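Local atomic coordinates of probable acetyltransferase (Agrobacterium tumefaciens, PDB entry 2GE3), a protein that binds acetyl coenzyme A and, as a GNAT family member, probably transfers its acetyl group to an acceptor substrate. Residues 75-89 / 110-124. Sequence-based numbering, arbitrary orientation.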
loop_
_atom_site.group_PDB
_atom_site.type_symbol
_atom_site.label_atom_id
_atom_site.label_comp_id
_atom_site.label_asym_id
_atom_site.label_seq_id
_atom_site.Cartn_x
_atom_site.Cartn_y
_atom_site.Cartn_z
ATOM N N ILE A 75 -9.718 6.944 -8.136
ATOM C CA ILE A 75 -8.323 7.172 -7.737
ATOM C C ILE A 75 -8.335 7.655 -6.269
ATOM O O ILE A 75 -8.932 8.702 -5.978
ATOM C CB ILE A 75 -7.507 8.076 -8.752
ATOM C CG1 ILE A 75 -7.396 7.391 -10.120
ATOM C CG2 ILE A 75 -6.053 8.395 -8.233
ATOM C CD1 ILE A 75 -6.720 8.191 -11.285
ATOM N N ARG A 76 -7.776 6.852 -5.354
ATOM C CA ARG A 76 -7.574 7.293 -3.967
ATOM C C ARG A 76 -6.182 7.926 -3.750
ATOM O O ARG A 76 -5.128 7.266 -3.911
ATOM C CB ARG A 76 -7.883 6.181 -2.957
ATOM C CG ARG A 76 -6.881 4.958 -2.964
ATOM C CD ARG A 76 -7.298 3.812 -1.969
ATOM N NE ARG A 76 -8.756 3.694 -2.137
ATOM C CZ ARG A 76 -9.322 2.911 -3.041
ATOM N NH1 ARG A 76 -8.530 2.133 -3.808
ATOM N NH2 ARG A 76 -10.659 2.906 -3.168
ATOM N N ARG A 77 -6.205 9.227 -3.412
ATOM C CA ARG A 77 -5.038 9.976 -2.906
ATOM C C ARG A 77 -4.376 9.364 -1.644
ATOM O O ARG A 77 -5.065 9.068 -0.680
ATOM C CB ARG A 77 -5.397 11.427 -2.633
ATOM C CG ARG A 77 -4.182 12.347 -2.742
ATOM C CD ARG A 77 -4.544 13.819 -2.538
ATOM N NE ARG A 77 -3.380 14.678 -2.610
ATOM C CZ ARG A 77 -3.341 15.929 -2.124
ATOM N NH1 ARG A 77 -4.407 16.451 -1.509
ATOM N NH2 ARG A 77 -2.242 16.682 -2.240
ATOM N N GLN A 78 -3.039 9.148 -1.712
ATOM C CA GLN A 78 -2.211 8.700 -0.570
ATOM C C GLN A 78 -2.304 9.756 0.548
ATOM O O GLN A 78 -2.422 10.951 0.297
ATOM C CB GLN A 78 -0.738 8.476 -0.949
ATOM C CG GLN A 78 -0.418 7.205 -1.752
ATOM C CD GLN A 78 -0.547 5.864 -0.958
ATOM O OE1 GLN A 78 -1.244 4.948 -1.413
ATOM N NE2 GLN A 78 0.116 5.751 0.236
ATOM N N ASP A 79 -2.278 9.286 1.789
ATOM C CA ASP A 79 -2.479 10.176 2.927
ATOM C C ASP A 79 -1.231 10.877 3.344
ATOM O O ASP A 79 -1.238 12.102 3.501
ATOM C CB ASP A 79 -3.083 9.444 4.125
ATOM C CG ASP A 79 -4.557 9.815 4.328
ATOM O OD1 ASP A 79 -5.409 9.448 3.448
ATOM O OD2 ASP A 79 -4.843 10.500 5.362
ATOM N N ARG A 80 -0.149 10.123 3.505
ATOM C CA ARG A 80 1.021 10.784 4.036
ATOM C C ARG A 80 1.561 11.919 3.151
ATOM O O ARG A 80 1.452 11.899 1.931
ATOM C CB ARG A 80 2.091 9.820 4.549
ATOM C CG ARG A 80 2.424 8.677 3.659
ATOM C CD ARG A 80 3.581 7.915 4.256
ATOM N NE ARG A 80 3.482 7.811 5.718
ATOM C CZ ARG A 80 3.102 6.708 6.388
ATOM N NH1 ARG A 80 2.798 5.585 5.746
ATOM N NH2 ARG A 80 3.041 6.714 7.720
ATOM N N ALA A 81 2.122 12.931 3.809
ATOM C CA ALA A 81 2.554 14.117 3.127
ATOM C C ALA A 81 3.619 13.821 2.059
ATOM O O ALA A 81 3.602 14.496 1.025
ATOM C CB ALA A 81 3.085 15.132 4.123
ATOM N N THR A 82 4.528 12.859 2.293
ATOM C CA THR A 82 5.519 12.526 1.302
ATOM C C THR A 82 4.991 11.733 0.077
ATOM O O THR A 82 5.761 11.544 -0.870
ATOM C CB THR A 82 6.686 11.683 1.840
ATOM O OG1 THR A 82 6.216 10.383 2.176
ATOM C CG2 THR A 82 7.374 12.354 3.028
ATOM N N ARG A 83 3.728 11.285 0.098
ATOM C CA ARG A 83 3.195 10.377 -0.907
ATOM C C ARG A 83 1.935 11.016 -1.466
ATOM O O ARG A 83 1.313 10.459 -2.346
ATOM C CB ARG A 83 2.831 9.016 -0.277
ATOM C CG ARG A 83 3.989 8.248 0.342
ATOM C CD ARG A 83 4.687 7.224 -0.643
ATOM N NE ARG A 83 3.717 6.189 -1.042
ATOM C CZ ARG A 83 3.312 5.896 -2.296
ATOM N NH1 ARG A 83 3.829 6.511 -3.388
ATOM N NH2 ARG A 83 2.343 4.971 -2.446
ATOM N N ALA A 84 1.547 12.190 -0.960
ATOM C CA ALA A 84 0.304 12.886 -1.424
ATOM C C ALA A 84 0.189 13.315 -2.868
ATOM O O ALA A 84 -0.923 13.601 -3.252
ATOM C CB ALA A 84 -0.071 14.111 -0.507
ATOM N N HIS A 85 1.288 13.368 -3.660
ATOM C CA HIS A 85 1.255 13.534 -5.111
ATOM C C HIS A 85 0.886 12.180 -5.836
ATOM O O HIS A 85 0.764 12.159 -7.053
ATOM C CB HIS A 85 2.651 13.974 -5.612
ATOM C CG HIS A 85 3.732 12.961 -5.297
ATOM N ND1 HIS A 85 4.015 12.585 -4.001
ATOM C CD2 HIS A 85 4.497 12.164 -6.092
ATOM C CE1 HIS A 85 4.975 11.667 -3.997
ATOM N NE2 HIS A 85 5.263 11.366 -5.253
ATOM N N CYS A 86 0.617 11.124 -5.080
ATOM C CA CYS A 86 0.265 9.797 -5.593
ATOM C C CYS A 86 -1.166 9.335 -5.345
ATOM O O CYS A 86 -1.745 9.608 -4.274
ATOM C CB CYS A 86 1.163 8.790 -4.933
ATOM S SG CYS A 86 1.287 7.191 -5.773
ATOM N N GLY A 87 -1.768 8.686 -6.351
ATOM C CA GLY A 87 -3.112 8.110 -6.185
ATOM C C GLY A 87 -3.101 6.618 -6.584
ATOM O O GLY A 87 -2.277 6.239 -7.402
ATOM N N THR A 88 -3.961 5.792 -5.970
ATOM C CA THR A 88 -4.125 4.378 -6.296
ATOM C C THR A 88 -5.413 4.189 -7.077
ATOM O O THR A 88 -6.467 4.630 -6.636
ATOM C CB THR A 88 -4.211 3.539 -5.058
ATOM O OG1 THR A 88 -3.055 3.777 -4.308
ATOM C CG2 THR A 88 -4.249 1.981 -5.374
ATOM N N LEU A 89 -5.302 3.581 -8.234
ATOM C CA LEU A 89 -6.444 3.313 -9.100
ATOM C C LEU A 89 -7.145 1.941 -8.809
ATOM O O LEU A 89 -6.478 0.964 -8.554
ATOM C CB LEU A 89 -6.036 3.447 -10.592
ATOM C CG LEU A 89 -7.167 3.409 -11.684
ATOM C CD1 LEU A 89 -6.819 4.315 -12.795
ATOM C CD2 LEU A 89 -7.271 2.029 -12.174
ATOM N N THR A 110 -10.972 9.377 -15.868
ATOM C CA THR A 110 -10.535 9.329 -14.470
ATOM C C THR A 110 -9.094 9.859 -14.354
ATOM O O THR A 110 -8.806 10.595 -13.440
ATOM C CB THR A 110 -10.708 7.910 -13.861
ATOM O OG1 THR A 110 -12.081 7.514 -14.012
ATOM C CG2 THR A 110 -10.295 7.839 -12.299
ATOM N N LEU A 111 -8.206 9.501 -15.281
ATOM C CA LEU A 111 -6.837 10.042 -15.341
ATOM C C LEU A 111 -6.768 11.505 -15.657
ATOM O O LEU A 111 -5.892 12.265 -15.147
ATOM C CB LEU A 111 -5.999 9.251 -16.377
ATOM C CG LEU A 111 -5.680 7.769 -15.979
ATOM C CD1 LEU A 111 -5.062 7.069 -17.156
ATOM C CD2 LEU A 111 -4.671 7.676 -14.743
ATOM N N ASP A 112 -7.622 11.938 -16.588
ATOM C CA ASP A 112 -7.653 13.320 -16.846
ATOM C C ASP A 112 -8.089 14.125 -15.594
ATOM O O ASP A 112 -7.451 15.128 -15.236
ATOM C CB ASP A 112 -8.485 13.630 -18.059
ATOM C CG ASP A 112 -7.747 14.662 -18.979
ATOM O OD1 ASP A 112 -6.656 14.321 -19.625
ATOM O OD2 ASP A 112 -8.224 15.804 -18.962
ATOM N N ALA A 113 -9.131 13.684 -14.891
ATOM C CA ALA A 113 -9.484 14.393 -13.670
ATOM C C ALA A 113 -8.325 14.338 -12.621
ATOM O O ALA A 113 -8.153 15.291 -11.844
ATOM C CB ALA A 113 -10.697 13.815 -13.090
ATOM N N ALA A 114 -7.575 13.227 -12.559
ATOM C CA ALA A 114 -6.446 13.148 -11.596
ATOM C C ALA A 114 -5.339 14.155 -11.894
ATOM O O ALA A 114 -4.736 14.735 -11.001
ATOM C CB ALA A 114 -5.854 11.745 -11.509
ATOM N N HIS A 115 -5.066 14.301 -13.176
ATOM C CA HIS A 115 -4.084 15.221 -13.610
ATOM C C HIS A 115 -4.557 16.664 -13.290
ATOM O O HIS A 115 -3.817 17.393 -12.705
ATOM C CB HIS A 115 -3.833 14.995 -15.089
ATOM C CG HIS A 115 -2.627 15.702 -15.640
ATOM N ND1 HIS A 115 -2.058 15.365 -16.854
ATOM C CD2 HIS A 115 -1.878 16.717 -15.157
ATOM C CE1 HIS A 115 -1.018 16.145 -17.089
ATOM N NE2 HIS A 115 -0.876 16.963 -16.071
ATOM N N GLU A 116 -5.788 17.025 -13.653
ATOM C CA GLU A 116 -6.388 18.296 -13.307
ATOM C C GLU A 116 -6.315 18.550 -11.827
ATOM O O GLU A 116 -6.040 19.639 -11.404
ATOM C CB GLU A 116 -7.854 18.340 -13.740
ATOM C CG GLU A 116 -8.446 19.858 -13.856
ATOM C CD GLU A 116 -9.833 19.927 -14.580
ATOM O OE1 GLU A 116 -10.315 18.891 -15.085
ATOM O OE2 GLU A 116 -10.466 21.013 -14.656
ATOM N N PHE A 117 -6.591 17.541 -11.019
ATOM C CA PHE A 117 -6.471 17.720 -9.585
ATOM C C PHE A 117 -5.014 18.028 -9.158
ATOM O O PHE A 117 -4.821 18.535 -8.108
ATOM C CB PHE A 117 -7.021 16.461 -8.876
ATOM C CG PHE A 117 -6.847 16.447 -7.386
ATOM C CD1 PHE A 117 -7.976 16.614 -6.536
ATOM C CD2 PHE A 117 -5.557 16.261 -6.793
ATOM C CE1 PHE A 117 -7.837 16.585 -5.127
ATOM C CE2 PHE A 117 -5.402 16.232 -5.396
ATOM C CZ PHE A 117 -6.569 16.393 -4.559
ATOM N N GLY A 118 -3.970 17.633 -9.881
ATOM C CA GLY A 118 -2.646 17.955 -9.406
ATOM C C GLY A 118 -1.782 16.787 -8.999
ATOM O O GLY A 118 -0.685 16.999 -8.530
ATOM N N LEU A 119 -2.252 15.548 -9.204
ATOM C CA LEU A 119 -1.500 14.359 -8.919
ATOM C C LEU A 119 -0.449 14.160 -9.960
ATOM O O LEU A 119 -0.589 14.605 -11.113
ATOM C CB LEU A 119 -2.416 13.131 -8.803
ATOM C CG LEU A 119 -3.498 13.110 -7.699
ATOM C CD1 LEU A 119 -4.361 11.825 -7.819
ATOM C CD2 LEU A 119 -2.916 13.093 -6.296
ATOM N N HIS A 120 0.675 13.636 -9.509
ATOM C CA HIS A 120 1.844 13.369 -10.372
ATOM C C HIS A 120 1.873 11.883 -10.843
ATOM O O HIS A 120 2.212 11.541 -12.027
ATOM C CB HIS A 120 3.155 13.796 -9.583
ATOM C CG HIS A 120 4.441 13.426 -10.253
ATOM N ND1 HIS A 120 4.974 14.139 -11.309
ATOM C CD2 HIS A 120 5.318 12.428 -9.990
ATOM C CE1 HIS A 120 6.123 13.605 -11.658
ATOM N NE2 HIS A 120 6.366 12.575 -10.863
ATOM N N ARG A 121 1.538 11.024 -9.884
ATOM C CA ARG A 121 1.737 9.573 -9.996
ATOM C C ARG A 121 0.473 8.771 -9.682
ATOM O O ARG A 121 -0.171 9.012 -8.671
ATOM C CB ARG A 121 2.956 9.136 -9.191
ATOM C CG ARG A 121 3.224 7.612 -9.176
ATOM C CD ARG A 121 4.375 7.391 -8.216
ATOM N NE ARG A 121 4.301 5.977 -7.876
ATOM C CZ ARG A 121 4.799 5.003 -8.658
ATOM N NH1 ARG A 121 5.502 5.284 -9.785
ATOM N NH2 ARG A 121 4.586 3.753 -8.313
ATOM N N ILE A 122 0.042 7.978 -10.665
ATOM C CA ILE A 122 -1.028 7.014 -10.528
ATOM C C ILE A 122 -0.480 5.548 -10.532
ATOM O O ILE A 122 0.206 5.147 -11.423
ATOM C CB ILE A 122 -2.172 7.155 -11.529
ATOM C CG1 ILE A 122 -2.628 8.588 -11.691
ATOM C CG2 ILE A 122 -3.356 6.207 -11.100
ATOM C CD1 ILE A 122 -2.998 9.337 -10.338
ATOM N N GLU A 123 -0.797 4.787 -9.484
ATOM C CA GLU A 123 -0.271 3.448 -9.346
ATOM C C GLU A 123 -1.397 2.450 -9.132
ATOM O O GLU A 123 -2.506 2.836 -8.794
ATOM C CB GLU A 123 0.830 3.391 -8.247
ATOM C CG GLU A 123 0.318 3.338 -6.863
ATOM C CD GLU A 123 1.438 3.556 -5.709
ATOM O OE1 GLU A 123 1.159 2.947 -4.649
ATOM O OE2 GLU A 123 2.530 4.239 -5.847
ATOM N N LEU A 124 -1.117 1.196 -9.476
ATOM C CA LEU A 124 -2.073 0.084 -9.465
ATOM C C LEU A 124 -1.331 -1.215 -9.300
ATOM O O LEU A 124 -0.105 -1.335 -9.560
ATOM C CB LEU A 124 -2.996 0.095 -10.713
ATOM C CG LEU A 124 -2.499 -0.077 -12.128
ATOM C CD1 LEU A 124 -2.015 -1.588 -12.423
ATOM C CD2 LEU A 124 -3.561 0.399 -13.086
#
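Cys86, Gly87 and Thr88 pair in parallel with Arg121, Ile122 and Glu123, joining two central strands of the GNAT fold; helix 102-117 makes the beta-alpha-beta crossover between them. Gly87 bonds through both of its backbone polar atoms: N donates to Arg121 O at 2.8 Å, and O accepts from Glu123 N. Where the pairing begins, His85 O takes two donors, His120 N at 2.9 Å and Arg121 N.

On the helix side, Ile75 packs between the sheet and helix 102-117. With CG1 beside its backbone N (chi1 -63°), CD1 reaches Ala114 CB at 3.7 Å and Thr110 CG2, while CG2 meets the CD1 methyls of Leu119 and Ile122. Gly87, with no side chain, leaves its CA against Leu119 CD1. Farther out, the Phe117 ring turns its edge to one face of the Arg77 guanidinium, the planes 73° apart; Ala84 O, near the guanidinium plane, accepts from Arg77 NE at 2.8 Å. Gly118, in a Schellman motif, ends the helix and turns the chain toward Leu119.

The sheet's other face carries charge. Arg83 and Arg121 converge on Glu123, and their cations would be expected to favour its ionised form. Glu145 shares Arg121, whereas Ala151 O of the second subunit accepts from Arg83 NH1. Asp150 of that subunit meets His85 NE2 with its backbone O and His120 NE2 with OD2, placing the start of this strand pair at the interface between the two subunits. Arg121 grips side-on, NE and NH2 both donating to Glu123 OE2, whereas Arg83 NH2 meets Glu123 OE1 at 3.2 Å from above the carboxylate plane.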